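Local coordinates for 11S globulin (Wrightia tinctoria, PDB 5WXU), which probably serves as a seed storage protein, a hexameric nutrient reservoir that also binds the plant hormone auxin, at residues N99-I104 with N188-L193. Sequence-based numbering, arbitrary orientation.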
loop_
_atom_site.group_PDB
_atom_site.type_symbol
_atom_site.label_atom_id
_atom_site.label_comp_id
_atom_site.label_asym_id
_atom_site.label_seq_id
_atom_site.Cartn_x
_atom_site.Cartn_y
_atom_site.Cartn_z
ATOM N N ASN B 99 9.900 -15.629 20.010
ATOM C CA ASN B 99 9.932 -15.764 18.536
ATOM C C ASN B 99 8.608 -15.601 17.802
ATOM O O ASN B 99 8.544 -15.679 16.564
ATOM C CB ASN B 99 10.554 -17.099 18.145
ATOM C CG ASN B 99 9.763 -18.284 18.591
ATOM O OD1 ASN B 99 9.374 -18.321 19.756
ATOM N ND2 ASN B 99 9.577 -19.288 17.733
ATOM N N ALA B 100 7.540 -15.403 18.547
ATOM C CA ALA B 100 6.189 -15.337 17.969
ATOM C C ALA B 100 5.564 -14.148 18.582
ATOM O O ALA B 100 5.783 -13.849 19.756
ATOM C CB ALA B 100 5.348 -16.566 18.310
ATOM N N PRO B 101 4.738 -13.430 17.822
ATOM C CA PRO B 101 3.867 -12.361 18.353
ATOM C C PRO B 101 2.761 -12.948 19.257
ATOM O O PRO B 101 2.541 -14.181 19.258
ATOM C CB PRO B 101 3.317 -11.720 17.117
ATOM C CG PRO B 101 3.239 -12.869 16.134
ATOM C CD PRO B 101 4.400 -13.772 16.422
ATOM N N MET B 102 2.152 -12.087 20.048
ATOM C CA MET B 102 1.175 -12.527 21.036
ATOM C C MET B 102 0.146 -11.477 21.273
ATOM O O MET B 102 0.424 -10.303 21.094
ATOM C CB MET B 102 1.902 -12.846 22.343
ATOM C CG MET B 102 2.480 -11.601 22.973
ATOM S SD MET B 102 3.820 -11.989 24.093
ATOM C CE MET B 102 4.801 -10.576 24.015
ATOM N N LEU B 103 -1.051 -11.868 21.697
ATOM C CA LEU B 103 -1.951 -11.048 22.409
ATOM C C LEU B 103 -1.972 -11.495 23.904
ATOM O O LEU B 103 -1.944 -12.734 24.214
ATOM C CB LEU B 103 -3.317 -11.185 21.845
ATOM C CG LEU B 103 -3.501 -10.803 20.386
ATOM C CD1 LEU B 103 -4.965 -10.682 20.125
ATOM C CD2 LEU B 103 -2.842 -9.476 20.056
ATOM N N ILE B 104 -1.952 -10.508 24.771
ATOM C CA ILE B 104 -2.057 -10.730 26.247
ATOM C C ILE B 104 -3.394 -10.207 26.714
ATOM O O ILE B 104 -3.713 -9.052 26.476
ATOM C CB ILE B 104 -0.931 -10.007 26.960
ATOM C CG1 ILE B 104 0.411 -10.539 26.504
ATOM C CG2 ILE B 104 -1.034 -10.264 28.500
ATOM C CD1 ILE B 104 1.622 -9.805 26.981
ATOM N N ASN B 188 2.797 -17.532 12.721
ATOM C CA ASN B 188 2.902 -16.159 12.167
ATOM C C ASN B 188 4.133 -15.992 11.305
ATOM O O ASN B 188 5.148 -16.554 11.567
ATOM C CB ASN B 188 2.933 -15.161 13.348
ATOM C CG ASN B 188 2.537 -13.753 12.931
ATOM O OD1 ASN B 188 3.392 -12.965 12.413
ATOM N ND2 ASN B 188 1.286 -13.384 13.235
ATOM N N ARG B 189 4.022 -15.153 10.231
ATOM C CA ARG B 189 5.186 -14.861 9.431
ATOM C C ARG B 189 6.372 -14.321 10.239
ATOM O O ARG B 189 7.514 -14.479 9.774
ATOM C CB ARG B 189 4.816 -13.899 8.311
ATOM C CG ARG B 189 4.321 -12.558 8.766
ATOM C CD ARG B 189 3.694 -11.682 7.699
ATOM N NE ARG B 189 3.168 -10.469 8.292
ATOM C CZ ARG B 189 2.699 -9.411 7.604
ATOM N NH1 ARG B 189 2.631 -9.442 6.265
ATOM N NH2 ARG B 189 2.273 -8.325 8.257
ATOM N N GLU B 190 6.121 -13.680 11.380
ATOM C CA GLU B 190 7.217 -13.132 12.176
ATOM C C GLU B 190 8.116 -14.247 12.774
ATOM O O GLU B 190 9.235 -13.940 13.143
ATOM C CB GLU B 190 6.710 -12.245 13.310
ATOM C CG GLU B 190 6.094 -10.909 12.854
ATOM C CD GLU B 190 5.707 -9.971 13.987
ATOM O OE1 GLU B 190 5.720 -10.355 15.181
ATOM O OE2 GLU B 190 5.403 -8.794 13.670
ATOM N N ASN B 191 7.654 -15.498 12.811
ATOM C CA ASN B 191 8.455 -16.576 13.360
ATOM C C ASN B 191 9.116 -17.345 12.257
ATOM O O ASN B 191 8.457 -18.163 11.592
ATOM C CB ASN B 191 7.570 -17.491 14.164
ATOM C CG ASN B 191 8.277 -18.729 14.643
ATOM O OD1 ASN B 191 9.534 -18.781 14.732
ATOM N ND2 ASN B 191 7.466 -19.771 14.896
ATOM N N GLN B 192 10.404 -17.120 12.044
ATOM C CA GLN B 192 11.129 -17.822 10.995
ATOM C C GLN B 192 11.877 -19.053 11.477
ATOM O O GLN B 192 12.703 -19.614 10.732
ATOM C CB GLN B 192 12.128 -16.904 10.262
ATOM C CG GLN B 192 11.502 -15.707 9.589
ATOM C CD GLN B 192 12.430 -14.966 8.637
ATOM O OE1 GLN B 192 13.413 -15.526 8.133
ATOM N NE2 GLN B 192 12.055 -13.745 8.294
ATOM N N LEU B 193 11.676 -19.403 12.734
ATOM C CA LEU B 193 12.431 -20.509 13.335
ATOM C C LEU B 193 11.720 -21.833 12.992
ATOM O O LEU B 193 12.010 -22.397 11.969
ATOM C CB LEU B 193 12.687 -20.315 14.800
ATOM C CG LEU B 193 13.634 -19.164 15.121
ATOM C CD1 LEU B 193 13.505 -18.709 16.557
ATOM C CD2 LEU B 193 15.086 -19.606 14.853
#
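A type I beta turn, N188 to N191, meets P101 and N99 in the link between strands 91-98 and 102-108 of the N-terminal cupin domain, and shows asparagines shaping and fastening a loop. N188 OD1 accepts a hydrogen bond from the backbone N of E190 on an in-plane lone pair, an Asx turn, while ND2 donates to L329 O and D185 OD2; P101 CG packs 3.4 Å from the CG of this fixed amide. E190 OE1, bonded to A164 N, reaches P101 CB at 3.4 Å. N191 makes the second Asx turn: with CG anti to the backbone N (chi1 173°), OD1 accepts from L193 N, above its carbonyl plane, and weakly from N99 ND2 at 3.0 Å, the amides nearly perpendicular (85°). N191 ND2 bonds L186 O and D194 O; N99 is tied to R198 N and N196 O. A leucine replacing N191 would probably leave L193 N without this acceptor and free the turn's exit to shift. N99 O, buried against N191 CB (3.2 Å), has no hydrogen-bond partner in the model. Beyond, P101 bonds through its backbone to D185 of strand 178-185, helix 325-329 packs on P101 and E190, and Q390 of a second subunit hydrogen-bonds E190 O and Q192 N.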